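Local coordinates for cellulase IBT99 (Metagenomes, PDB 6WBT), which probably hydrolyses 6-phospho-alpha-glucosides with the help of NAD and a manganese ion, and binds glucose 6-phosphate, at residues K6-G11 and E35-D40; I82-R87 and Y142-Y147. All blocks are in the same frame, centred on the assembly; numbering follows the deposited sequence.

Interaction 1 (K6-G11 and E35-D40). With NAD (nicotinamide-adenine-dinucleotide), chain G.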
ATOM      1  N   LYS A   6      25.320 -32.956  11.762  1.00 51.66           N
ATOM      2  CA  LYS A   6      25.316 -32.857  13.218  1.00 50.36           C
ATOM      3  C   LYS A   6      23.999 -32.219  13.645  1.00 49.33           C
ATOM      4  O   LYS A   6      23.801 -31.011  13.474  1.00 45.98           O
ATOM      5  CB  LYS A   6      26.509 -32.042  13.714  1.00 50.13           C
ATOM      6  CG  LYS A   6      26.478 -31.736  15.204  1.00 49.47           C
ATOM      7  CD  LYS A   6      27.661 -30.876  15.619  1.00 50.04           C
ATOM      8  CE  LYS A   6      27.574 -30.486  17.086  1.00 50.29           C
ATOM      9  NZ  LYS A   6      28.751 -29.684  17.523  1.00 52.25           N
ATOM     10  N   ILE A   7      23.099 -33.030  14.196  1.00 49.43           N
ATOM     11  CA  ILE A   7      21.775 -32.578  14.608  1.00 47.60           C
ATOM     12  C   ILE A   7      21.811 -32.263  16.096  1.00 48.04           C
ATOM     13  O   ILE A   7      22.270 -33.083  16.902  1.00 49.28           O
ATOM     14  CB  ILE A   7      20.702 -33.634  14.293  1.00 47.08           C
ATOM     15  CG1 ILE A   7      20.892 -34.185  12.878  1.00 48.65           C
ATOM     16  CG2 ILE A   7      19.312 -33.039  14.448  1.00 44.62           C
ATOM     17  CD1 ILE A   7      20.751 -33.145  11.788  1.00 48.26           C
ATOM     18  N   VAL A   8      21.327 -31.079  16.463  1.00 46.77           N
ATOM     19  CA  VAL A   8      21.318 -30.617  17.845  1.00 46.95           C
ATOM     20  C   VAL A   8      19.879 -30.329  18.247  1.00 48.36           C
ATOM     21  O   VAL A   8      19.159 -29.623  17.533  1.00 47.46           O
ATOM     22  CB  VAL A   8      22.197 -29.367  18.035  1.00 45.97           C
ATOM     23  CG1 VAL A   8      22.182 -28.923  19.490  1.00 43.97           C
ATOM     24  CG2 VAL A   8      23.616 -29.642  17.568  1.00 49.12           C
ATOM     25  N   ILE A   9      19.465 -30.875  19.387  1.00 49.80           N
ATOM     26  CA  ILE A   9      18.138 -30.638  19.940  1.00 48.61           C
ATOM     27  C   ILE A   9      18.307 -29.644  21.083  1.00 50.78           C
ATOM     28  O   ILE A   9      18.675 -30.017  22.201  1.00 53.22           O
ATOM     29  CB  ILE A   9      17.475 -31.936  20.406  1.00 46.21           C
ATOM     30  CG1 ILE A   9      17.313 -32.902  19.232  1.00 46.17           C
ATOM     31  CG2 ILE A   9      16.125 -31.645  21.045  1.00 43.58           C
ATOM     32  CD1 ILE A   9      16.608 -34.188  19.593  1.00 45.61           C
ATOM     33  N   CYS A  10      18.046 -28.370  20.803  1.00 50.48           N
ATOM     34  CA  CYS A  10      18.138 -27.319  21.813  1.00 51.42           C
ATOM     35  C   CYS A  10      16.981 -27.481  22.789  1.00 52.47           C
ATOM     36  O   CYS A  10      15.839 -27.128  22.486  1.00 51.89           O
ATOM     37  CB  CYS A  10      18.122 -25.944  21.157  1.00 50.84           C
ATOM     38  SG  CYS A  10      18.330 -24.567  22.309  1.00 50.17           S
ATOM     39  N   GLY A  11      17.275 -28.017  23.970  1.00 54.90           N
ATOM     40  CA  GLY A  11      16.243 -28.319  24.940  1.00 55.24           C
ATOM     41  C   GLY A  11      16.013 -29.810  25.065  1.00 56.05           C
ATOM     42  O   GLY A  11      14.874 -30.281  24.992  1.00 55.57           O
ATOM     43  N   GLU A  35      26.165 -37.132  14.197  1.00 73.34           N
ATOM     44  CA  GLU A  35      26.020 -37.189  15.644  1.00 73.66           C
ATOM     45  C   GLU A  35      24.675 -36.595  16.035  1.00 69.46           C
ATOM     46  O   GLU A  35      24.122 -35.751  15.325  1.00 68.48           O
ATOM     47  CB  GLU A  35      27.144 -36.434  16.367  1.00 77.41           C
ATOM     48  CG  GLU A  35      28.496 -37.123  16.331  1.00 82.22           C
ATOM     49  CD  GLU A  35      29.566 -36.323  17.042  1.00 85.79           C
ATOM     50  OE1 GLU A  35      30.116 -36.819  18.048  1.00 87.80           O
ATOM     51  OE2 GLU A  35      29.852 -35.191  16.599  1.00 86.68           O
ATOM     52  N   LEU A  36      24.158 -37.045  17.174  1.00 65.27           N
ATOM     53  CA  LEU A  36      22.938 -36.507  17.763  1.00 60.79           C
ATOM     54  C   LEU A  36      23.307 -35.819  19.070  1.00 57.79           C
ATOM     55  O   LEU A  36      23.853 -36.456  19.976  1.00 58.24           O
ATOM     56  CB  LEU A  36      21.907 -37.609  18.004  1.00 60.80           C
ATOM     57  CG  LEU A  36      20.498 -37.144  18.384  1.00 59.68           C
ATOM     58  CD1 LEU A  36      19.822 -36.460  17.205  1.00 59.47           C
ATOM     59  CD2 LEU A  36      19.658 -38.306  18.892  1.00 60.31           C
ATOM     60  N   TRP A  37      23.015 -34.525  19.164  1.00 54.44           N
ATOM     61  CA  TRP A  37      23.404 -33.715  20.310  1.00 52.45           C
ATOM     62  C   TRP A  37      22.171 -33.257  21.074  1.00 49.58           C
ATOM     63  O   TRP A  37      21.196 -32.793  20.473  1.00 47.08           O
ATOM     64  CB  TRP A  37      24.231 -32.505  19.866  1.00 52.92           C
ATOM     65  CG  TRP A  37      25.651 -32.847  19.536  1.00 54.25           C
ATOM     66  CD1 TRP A  37      26.119 -33.365  18.364  1.00 54.04           C
ATOM     67  CD2 TRP A  37      26.792 -32.697  20.392  1.00 55.04           C
ATOM     68  NE1 TRP A  37      27.479 -33.546  18.436  1.00 54.96           N
ATOM     69  CE2 TRP A  37      27.916 -33.144  19.671  1.00 55.93           C
ATOM     70  CE3 TRP A  37      26.970 -32.229  21.697  1.00 55.25           C
ATOM     71  CZ2 TRP A  37      29.201 -33.136  20.211  1.00 57.56           C
ATOM     72  CZ3 TRP A  37      28.247 -32.222  22.231  1.00 56.35           C
ATOM     73  CH2 TRP A  37      29.345 -32.672  21.489  1.00 57.27           C
ATOM     74  N   LEU A  38      22.219 -33.388  22.396  1.00 50.16           N
ATOM     75  CA  LEU A  38      21.171 -32.903  23.285  1.00 49.71           C
ATOM     76  C   LEU A  38      21.756 -31.769  24.114  1.00 52.43           C
ATOM     77  O   LEU A  38      22.627 -31.997  24.959  1.00 55.00           O
ATOM     78  CB  LEU A  38      20.646 -34.025  24.179  1.00 47.46           C
ATOM     79  CG  LEU A  38      19.995 -35.221  23.482  1.00 47.20           C
ATOM     80  CD1 LEU A  38      19.505 -36.225  24.512  1.00 47.17           C
ATOM     81  CD2 LEU A  38      18.854 -34.778  22.575  1.00 46.13           C
ATOM     82  N   TYR A  39      21.286 -30.551  23.871  1.00 50.97           N
ATOM     83  CA  TYR A  39      21.747 -29.372  24.588  1.00 50.08           C
ATOM     84  C   TYR A  39      20.627 -28.824  25.458  1.00 49.48           C
ATOM     85  O   TYR A  39      19.461 -28.806  25.050  1.00 48.21           O
ATOM     86  CB  TYR A  39      22.229 -28.288  23.622  1.00 48.96           C
ATOM     87  CG  TYR A  39      22.416 -26.936  24.273  1.00 50.01           C
ATOM     88  CD1 TYR A  39      23.523 -26.675  25.069  1.00 52.11           C
ATOM     89  CD2 TYR A  39      21.485 -25.920  24.092  1.00 49.41           C
ATOM     90  CE1 TYR A  39      23.698 -25.439  25.669  1.00 53.36           C
ATOM     91  CE2 TYR A  39      21.650 -24.683  24.687  1.00 50.51           C
ATOM     92  CZ  TYR A  39      22.758 -24.448  25.474  1.00 52.52           C
ATOM     93  OH  TYR A  39      22.922 -23.217  26.065  1.00 53.19           O
ATOM     94  N   ASP A  40      20.990 -28.370  26.653  1.00 50.03           N
ATOM     95  CA  ASP A  40      20.027 -27.816  27.591  1.00 49.75           C
ATOM     96  C   ASP A  40      20.782 -27.008  28.634  1.00 51.67           C
ATOM     97  O   ASP A  40      21.992 -27.168  28.814  1.00 55.53           O
ATOM     98  CB  ASP A  40      19.196 -28.919  28.254  1.00 50.26           C
ATOM     99  CG  ASP A  40      17.877 -28.415  28.782  1.00 50.38           C
ATOM    100  OD1 ASP A  40      17.863 -27.374  29.478  1.00 50.08           O
ATOM    101  OD2 ASP A  40      16.848 -29.058  28.487  1.00 50.99           O
TER
HETATM  102  PA  NAD G 503       9.571 -28.930  29.200  1.00 60.71           P
HETATM  103  O1A NAD G 503       9.428 -27.859  30.228  1.00 60.66           O
HETATM  104  O2A NAD G 503       9.181 -30.321  29.576  1.00 60.79           O
HETATM  105  O5B NAD G 503      11.082 -28.926  28.654  1.00 59.49           O
HETATM  106  C5B NAD G 503      11.643 -27.698  28.115  1.00 58.93           C
HETATM  107  C4B NAD G 503      13.150 -27.776  28.164  1.00 58.74           C
HETATM  108  O4B NAD G 503      13.722 -26.530  27.683  1.00 58.72           O
HETATM  109  C3B NAD G 503      13.770 -28.004  29.553  1.00 58.92           C
HETATM  110  O3B NAD G 503      14.728 -29.052  29.482  1.00 58.79           O
HETATM  111  C2B NAD G 503      14.462 -26.668  29.844  1.00 59.17           C
HETATM  112  O2B NAD G 503      15.530 -26.758  30.763  1.00 58.27           O
HETATM  113  C1B NAD G 503      14.882 -26.274  28.436  1.00 59.38           C
HETATM  114  N9A NAD G 503      15.254 -24.871  28.291  1.00 60.57           N
HETATM  115  C8A NAD G 503      14.683 -23.800  28.929  1.00 61.63           C
HETATM  116  N7A NAD G 503      15.228 -22.652  28.612  1.00 62.42           N
HETATM  117  C5A NAD G 503      16.232 -22.984  27.716  1.00 61.78           C
HETATM  118  C6A NAD G 503      17.175 -22.203  27.020  1.00 61.66           C
HETATM  119  N6A NAD G 503      17.260 -20.880  27.127  1.00 62.06           N
HETATM  120  N1A NAD G 503      18.041 -22.849  26.204  1.00 61.36           N
HETATM  121  C2A NAD G 503      17.950 -24.181  26.103  1.00 61.28           C
HETATM  122  N3A NAD G 503      17.107 -25.015  26.706  1.00 61.17           N
HETATM  123  C4A NAD G 503      16.261 -24.351  27.510  1.00 61.40           C
HETATM  124  O3  NAD G 503       8.748 -28.507  27.891  1.00 63.16           O
HETATM  125  PN  NAD G 503       7.773 -29.325  26.914  1.00 64.77           P
HETATM  126  O1N NAD G 503       8.473 -30.561  26.455  1.00 65.78           O
HETATM  127  O2N NAD G 503       6.438 -29.464  27.567  1.00 64.49           O
HETATM  128  O5D NAD G 503       7.662 -28.294  25.694  1.00 65.09           O
HETATM  129  C5D NAD G 503       8.894 -27.828  25.089  1.00 64.02           C
HETATM  130  C4D NAD G 503       8.588 -26.683  24.156  1.00 63.82           C
HETATM  131  O4D NAD G 503       7.891 -27.192  22.996  1.00 64.07           O
HETATM  132  C3D NAD G 503       7.673 -25.588  24.723  1.00 64.18           C
HETATM  133  O3D NAD G 503       8.196 -24.308  24.392  1.00 65.01           O
HETATM  134  C2D NAD G 503       6.370 -25.868  23.968  1.00 63.47           C
HETATM  135  O2D NAD G 503       5.455 -24.784  23.940  1.00 62.16           O
HETATM  136  C1D NAD G 503       6.924 -26.235  22.597  1.00 65.22           C
HETATM  137  N1N NAD G 503       5.911 -26.905  21.733  1.00 67.80           N
HETATM  138  C2N NAD G 503       5.355 -26.224  20.684  1.00 69.46           C
HETATM  139  C3N NAD G 503       4.392 -26.820  19.885  1.00 71.34           C
HETATM  140  C7N NAD G 503       3.862 -26.034  18.712  1.00 73.81           C
HETATM  141  O7N NAD G 503       2.684 -26.155  18.387  1.00 75.16           O
HETATM  142  N7N NAD G 503       4.715 -25.264  18.051  1.00 74.43           N
HETATM  143  C4N NAD G 503       3.971 -28.112  20.183  1.00 70.34           C
HETATM  144  C5N NAD G 503       4.564 -28.799  21.220  1.00 69.07           C
HETATM  145  C6N NAD G 503       5.533 -28.181  21.980  1.00 67.87           C

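Interaction 2 (I82-R87 and Y142-Y147). With NAD (nicotinamide-adenine-dinucleotide), chain G.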
ATOM      1  N   ILE A  82      19.542 -27.403  13.974  1.00 48.30           N
ATOM      2  CA  ILE A  82      19.209 -27.176  15.375  1.00 48.01           C
ATOM      3  C   ILE A  82      17.694 -27.199  15.508  1.00 46.67           C
ATOM      4  O   ILE A  82      16.998 -26.350  14.935  1.00 45.54           O
ATOM      5  CB  ILE A  82      19.785 -25.848  15.894  1.00 48.58           C
ATOM      6  CG1 ILE A  82      21.315 -25.837  15.789  1.00 35.94           C
ATOM      7  CG2 ILE A  82      19.347 -25.606  17.331  1.00 34.57           C
ATOM      8  CD1 ILE A  82      21.848 -25.290  14.477  1.00 42.16           C
HETATM    9  N   MSE A  83      17.182 -28.167  16.260  1.00 46.66           N
HETATM   10  CA  MSE A  83      15.751 -28.254  16.514  1.00 45.86           C
HETATM   11  C   MSE A  83      15.432 -27.728  17.910  1.00 47.38           C
HETATM   12  O   MSE A  83      15.675 -28.401  18.911  1.00 48.57           O
HETATM   13  CB  MSE A  83      15.259 -29.693  16.349  1.00 44.63           C
HETATM   14  CG  MSE A  83      15.378 -30.219  14.926  1.00 46.14           C
HETATM   15 SE   MSE A  83      14.644 -32.013  14.696  0.54 50.54          SE
HETATM   16  CE  MSE A  83      15.871 -32.996  15.848  1.00 50.91           C
ATOM     17  N   ALA A  84      14.890 -26.513  17.963  1.00 48.55           N
ATOM     18  CA  ALA A  84      14.645 -25.824  19.222  1.00 46.87           C
ATOM     19  C   ALA A  84      13.297 -26.230  19.799  1.00 46.21           C
ATOM     20  O   ALA A  84      12.276 -26.193  19.104  1.00 43.94           O
ATOM     21  CB  ALA A  84      14.696 -24.309  19.021  1.00 44.79           C
ATOM     22  N   GLN A  85      13.298 -26.615  21.071  1.00 47.90           N
ATOM     23  CA  GLN A  85      12.069 -26.944  21.782  1.00 48.77           C
ATOM     24  C   GLN A  85      12.204 -26.507  23.240  1.00 49.91           C
ATOM     25  O   GLN A  85      11.890 -27.249  24.172  1.00 51.23           O
ATOM     26  CB  GLN A  85      11.747 -28.433  21.662  1.00 49.70           C
ATOM     27  CG  GLN A  85      12.880 -29.362  22.067  1.00 51.40           C
ATOM     28  CD  GLN A  85      12.500 -30.824  21.942  1.00 54.35           C
ATOM     29  OE1 GLN A  85      11.582 -31.178  21.202  1.00 55.40           O
ATOM     30  NE2 GLN A  85      13.203 -31.682  22.671  1.00 54.95           N
HETATM   31  N   MSE A  86      12.679 -25.284  23.447  1.00 49.80           N
HETATM   32  CA  MSE A  86      12.882 -24.757  24.789  1.00 51.36           C
HETATM   33  C   MSE A  86      11.572 -24.288  25.410  1.00 52.35           C
HETATM   34  O   MSE A  86      10.620 -23.953  24.706  1.00 51.15           O
HETATM   35  CB  MSE A  86      13.884 -23.599  24.763  1.00 52.82           C
HETATM   36  CG  MSE A  86      13.365 -22.351  24.063  1.00 54.99           C
HETATM   37 SE   MSE A  86      14.632 -20.868  24.091  0.71 56.84          SE
HETATM   38  CE  MSE A  86      16.069 -21.679  23.054  1.00 56.76           C
ATOM     39  N   ARG A  87      11.534 -24.276  26.742  1.00 53.83           N
ATOM     40  CA  ARG A  87      10.427 -23.706  27.509  1.00 52.81           C
ATOM     41  C   ARG A  87      11.062 -22.883  28.624  1.00 52.90           C
ATOM     42  O   ARG A  87      11.329 -23.402  29.712  1.00 56.04           O
ATOM     43  CB  ARG A  87       9.496 -24.786  28.055  1.00 52.82           C
ATOM     44  CG  ARG A  87       8.303 -24.233  28.820  1.00 53.53           C
ATOM     45  CD  ARG A  87       7.490 -25.334  29.478  1.00 55.13           C
ATOM     46  NE  ARG A  87       6.883 -26.237  28.504  1.00 56.60           N
ATOM     47  CZ  ARG A  87       5.688 -26.047  27.954  1.00 57.06           C
ATOM     48  NH1 ARG A  87       4.969 -24.981  28.278  1.00 58.06           N
ATOM     49  NH2 ARG A  87       5.213 -26.922  27.079  1.00 56.25           N
ATOM     50  N   TYR A 142      23.676 -23.403   8.401  1.00 55.49           N
ATOM     51  CA  TYR A 142      22.870 -24.012   9.445  1.00 54.16           C
ATOM     52  C   TYR A 142      21.392 -23.698   9.232  1.00 51.79           C
ATOM     53  O   TYR A 142      21.017 -22.796   8.479  1.00 51.04           O
ATOM     54  CB  TYR A 142      23.315 -23.520  10.825  1.00 53.83           C
ATOM     55  CG  TYR A 142      22.850 -22.119  11.161  1.00 53.49           C
ATOM     56  CD1 TYR A 142      23.588 -21.008  10.773  1.00 53.62           C
ATOM     57  CD2 TYR A 142      21.675 -21.907  11.872  1.00 51.82           C
ATOM     58  CE1 TYR A 142      23.166 -19.728  11.078  1.00 51.86           C
ATOM     59  CE2 TYR A 142      21.244 -20.633  12.177  1.00 52.04           C
ATOM     60  CZ  TYR A 142      21.993 -19.548  11.781  1.00 51.81           C
ATOM     61  OH  TYR A 142      21.563 -18.278  12.090  1.00 51.05           O
ATOM     62  N   TRP A 143      20.544 -24.464   9.914  1.00 50.86           N
ATOM     63  CA  TRP A 143      19.109 -24.223   9.907  1.00 48.95           C
ATOM     64  C   TRP A 143      18.558 -24.476  11.298  1.00 48.38           C
ATOM     65  O   TRP A 143      18.864 -25.503  11.912  1.00 47.93           O
ATOM     66  CB  TRP A 143      18.388 -25.113   8.887  1.00 48.12           C
ATOM     67  CG  TRP A 143      18.495 -24.619   7.481  1.00 47.73           C
ATOM     68  CD1 TRP A 143      19.156 -25.220   6.450  1.00 49.17           C
ATOM     69  CD2 TRP A 143      17.929 -23.415   6.948  1.00 47.25           C
ATOM     70  NE1 TRP A 143      19.032 -24.469   5.307  1.00 50.47           N
ATOM     71  CE2 TRP A 143      18.283 -23.356   5.586  1.00 48.63           C
ATOM     72  CE3 TRP A 143      17.156 -22.384   7.489  1.00 45.24           C
ATOM     73  CZ2 TRP A 143      17.894 -22.305   4.759  1.00 46.10           C
ATOM     74  CZ3 TRP A 143      16.769 -21.343   6.666  1.00 44.09           C
ATOM     75  CH2 TRP A 143      17.139 -21.310   5.315  1.00 43.93           C
ATOM     76  N   ILE A 144      17.755 -23.541  11.790  1.00 48.62           N
ATOM     77  CA  ILE A 144      17.092 -23.673  13.081  1.00 49.14           C
ATOM     78  C   ILE A 144      15.607 -23.865  12.806  1.00 49.58           C
ATOM     79  O   ILE A 144      14.877 -22.895  12.569  1.00 52.29           O
ATOM     80  CB  ILE A 144      17.335 -22.459  13.984  1.00 49.80           C
ATOM     81  CG1 ILE A 144      18.830 -22.249  14.199  1.00 52.87           C
ATOM     82  CG2 ILE A 144      16.620 -22.649  15.315  1.00 48.74           C
ATOM     83  CD1 ILE A 144      19.141 -21.058  15.063  1.00 53.02           C
ATOM     84  N   VAL A 145      15.154 -25.111  12.843  1.00 47.98           N
ATOM     85  CA  VAL A 145      13.735 -25.390  12.703  1.00 50.18           C
ATOM     86  C   VAL A 145      13.078 -25.185  14.063  1.00 53.83           C
ATOM     87  O   VAL A 145      12.978 -26.119  14.871  1.00 53.84           O
ATOM     88  CB  VAL A 145      13.497 -26.811  12.145  1.00 50.65           C
ATOM     89  CG1 VAL A 145      12.009 -27.091  12.058  1.00 49.27           C
ATOM     90  CG2 VAL A 145      14.146 -26.944  10.771  1.00 51.97           C
ATOM     91  N   ASN A 146      12.652 -23.953  14.330  1.00 58.33           N
ATOM     92  CA  ASN A 146      12.112 -23.594  15.633  1.00 63.14           C
ATOM     93  C   ASN A 146      10.629 -23.930  15.692  1.00 67.64           C
ATOM     94  O   ASN A 146       9.852 -23.504  14.831  1.00 66.40           O
ATOM     95  CB  ASN A 146      12.345 -22.112  15.905  1.00 61.76           C
ATOM     96  CG  ASN A 146      11.695 -21.646  17.192  1.00 59.51           C
ATOM     97  OD1 ASN A 146      11.582 -22.400  18.159  1.00 57.86           O
ATOM     98  ND2 ASN A 146      11.255 -20.394  17.209  1.00 60.07           N
ATOM     99  N   TYR A 147      10.240 -24.699  16.704  1.00 73.71           N
ATOM    100  CA  TYR A 147       8.833 -24.960  16.975  1.00 78.76           C
ATOM    101  C   TYR A 147       8.511 -24.714  18.442  1.00 79.64           C
ATOM    102  O   TYR A 147       7.545 -25.276  18.965  1.00 80.78           O
ATOM    103  CB  TYR A 147       8.446 -26.383  16.564  1.00 82.41           C
ATOM    104  CG  TYR A 147       9.303 -27.471  17.170  1.00 86.62           C
ATOM    105  CD1 TYR A 147      10.489 -27.866  16.563  1.00 89.68           C
ATOM    106  CD2 TYR A 147       8.918 -28.113  18.338  1.00 88.76           C
ATOM    107  CE1 TYR A 147      11.272 -28.863  17.110  1.00 92.08           C
ATOM    108  CE2 TYR A 147       9.694 -29.111  18.891  1.00 91.75           C
ATOM    109  CZ  TYR A 147      10.869 -29.481  18.273  1.00 93.72           C
ATOM    110  OH  TYR A 147      11.640 -30.475  18.826  1.00 95.72           O
TER
HETATM  111  PA  NAD G 503       9.571 -28.930  29.200  1.00 60.71           P
HETATM  112  O1A NAD G 503       9.428 -27.859  30.228  1.00 60.66           O
HETATM  113  O2A NAD G 503       9.181 -30.321  29.576  1.00 60.79           O
HETATM  114  O5B NAD G 503      11.082 -28.926  28.654  1.00 59.49           O
HETATM  115  C5B NAD G 503      11.643 -27.698  28.115  1.00 58.93           C
HETATM  116  C4B NAD G 503      13.150 -27.776  28.164  1.00 58.74           C
HETATM  117  O4B NAD G 503      13.722 -26.530  27.683  1.00 58.72           O
HETATM  118  C3B NAD G 503      13.770 -28.004  29.553  1.00 58.92           C
HETATM  119  O3B NAD G 503      14.728 -29.052  29.482  1.00 58.79           O
HETATM  120  C2B NAD G 503      14.462 -26.668  29.844  1.00 59.17           C
HETATM  121  O2B NAD G 503      15.530 -26.758  30.763  1.00 58.27           O
HETATM  122  C1B NAD G 503      14.882 -26.274  28.436  1.00 59.38           C
HETATM  123  N9A NAD G 503      15.254 -24.871  28.291  1.00 60.57           N
HETATM  124  C8A NAD G 503      14.683 -23.800  28.929  1.00 61.63           C
HETATM  125  N7A NAD G 503      15.228 -22.652  28.612  1.00 62.42           N
HETATM  126  C5A NAD G 503      16.232 -22.984  27.716  1.00 61.78           C
HETATM  127  C6A NAD G 503      17.175 -22.203  27.020  1.00 61.66           C
HETATM  128  N6A NAD G 503      17.260 -20.880  27.127  1.00 62.06           N
HETATM  129  N1A NAD G 503      18.041 -22.849  26.204  1.00 61.36           N
HETATM  130  C2A NAD G 503      17.950 -24.181  26.103  1.00 61.28           C
HETATM  131  N3A NAD G 503      17.107 -25.015  26.706  1.00 61.17           N
HETATM  132  C4A NAD G 503      16.261 -24.351  27.510  1.00 61.40           C
HETATM  133  O3  NAD G 503       8.748 -28.507  27.891  1.00 63.16           O
HETATM  134  PN  NAD G 503       7.773 -29.325  26.914  1.00 64.77           P
HETATM  135  O1N NAD G 503       8.473 -30.561  26.455  1.00 65.78           O
HETATM  136  O2N NAD G 503       6.438 -29.464  27.567  1.00 64.49           O
HETATM  137  O5D NAD G 503       7.662 -28.294  25.694  1.00 65.09           O
HETATM  138  C5D NAD G 503       8.894 -27.828  25.089  1.00 64.02           C
HETATM  139  C4D NAD G 503       8.588 -26.683  24.156  1.00 63.82           C
HETATM  140  O4D NAD G 503       7.891 -27.192  22.996  1.00 64.07           O
HETATM  141  C3D NAD G 503       7.673 -25.588  24.723  1.00 64.18           C
HETATM  142  O3D NAD G 503       8.196 -24.308  24.392  1.00 65.01           O
HETATM  143  C2D NAD G 503       6.370 -25.868  23.968  1.00 63.47           C
HETATM  144  O2D NAD G 503       5.455 -24.784  23.940  1.00 62.16           O
HETATM  145  C1D NAD G 503       6.924 -26.235  22.597  1.00 65.22           C
HETATM  146  N1N NAD G 503       5.911 -26.905  21.733  1.00 67.80           N
HETATM  147  C2N NAD G 503       5.355 -26.224  20.684  1.00 69.46           C
HETATM  148  C3N NAD G 503       4.392 -26.820  19.885  1.00 71.34           C
HETATM  149  C7N NAD G 503       3.862 -26.034  18.712  1.00 73.81           C
HETATM  150  O7N NAD G 503       2.684 -26.155  18.387  1.00 75.16           O
HETATM  151  N7N NAD G 503       4.715 -25.264  18.051  1.00 74.43           N
HETATM  152  C4N NAD G 503       3.971 -28.112  20.183  1.00 70.34           C
HETATM  153  C5N NAD G 503       4.564 -28.799  21.220  1.00 69.07           C
HETATM  154  C6N NAD G 503       5.533 -28.181  21.980  1.00 67.87           C

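Interaction 1 (K6-G11 and E35-D40)
The indole of Trp37 carries the aliphatic chain of Lys6, CE foremost, over one face and has the carboxylate of Glu35 at its edge. Lys6 CE sits 3.5 Å from the centroid of the five-membered ring in a CH-pi contact, and Lys6 NZ, 4.3 Å from that same centroid, adds a cation-pi interaction. With CG anti to the backbone N (chi1 172°) and the chain extended beyond it, the lysine runs across the ring; its ammonium then bonds to Thr77 O. In the indole plane, Trp37 NE1 makes a weak hydrogen bond to Glu35 OE2. The second ring, Tyr39, takes Cys10 SG at its edge, 3.9 Å from Tyr39 CD2, while Phe76 meets it edge-to-face. These strands are the first two of the Rossmann-type NAD-binding fold, linked by helix 17-25 in a beta-alpha-beta crossover. Five backbone hydrogen bonds in parallel register join them, among them Ile9 N to Trp37 O at 2.8 Å. On the sheet face holding Ile9 and Leu38, the two side chains lie side by side, Ile9 CD1 3.8 Å from Leu38 CD2. At the C-terminal ends the cofactor comes in: Asp40 OD1 accepts a hydrogen bond from NAD O2B at 2.7 Å. Gly11 CA passes 3.8 Å from NAD N3A. Asp40 OD2 accepts the backbone N-H of Gly13, which ties the acid to the glycine-rich turn.

Interaction 2 (I82-R87 and Y142-Y147)
Ile82 N donates to Trp143 O at 2.9 Å with an almost straight N-H...O angle of 174°, the one backbone bond between these parallel strands that is neither long nor bent. Further along the backbones part company: Val145 N to Ile82 O is bent and weak, and Tyr147 N reaches Ala84 O weakly at 3.5 Å. That same carbonyl oxygen, Ala84 O, stands over the centre of one face of the Tyr147 ring, while Met83 CB approaches the ring edge, 4.1 Å from Tyr147 CE1. Tyr147 CG is wedged between its backbone N and carbonyl carbon (chi1 54°), which swings the phenol back alongside Gln85, the amide and ring planes 81° apart. Tyr147 OH donates to Gln85 OE1 in a hydrogen bond that refines very short, its length doubtful, and Gln85 NE2 bonds to Gly11 O. Toward the N-terminal ends of the strands, Ile82 CB packs 4.1 Å from Ile144 CG1, with Cys134 of helix 114-136 against both side chains. Beyond the strands, Arg87 NE donates to NAD O3 at 3.0 Å and Arg87 NH2 to NAD O2N, while Tyr147 O accepts a hydrogen bond from NAD N7N of the nicotinamide amide. Loops holding a dinucleotide at the C-terminal ends of parallel strands are the hallmark of a Rossmann-type cofactor site.

Overall arrangement
Interactions 1 and 2 lie about 10 Å apart, centre to centre, in one mixed sheet whose strands here run 33-39, 5-10, 81-84, 143-146. Strands 5-10 and 81-84 are neighbours and join the two contacts, with Val8 O 2.8 Å from Met83 N in a probable hydrogen bond. Along the chain the contacts follow in series, and all four segments fall within the family 4 glycosyl hydrolase range. Both end at the same NAD: interaction 1 holds the adenosine end, while interaction 2 runs from the adenosine past the phosphates to the nicotinamide. The Tyr147 side chain lies about 7 Å from the manganese ion and about 8 Å from glucose 6-phosphate, near the site rather than bound to the metal.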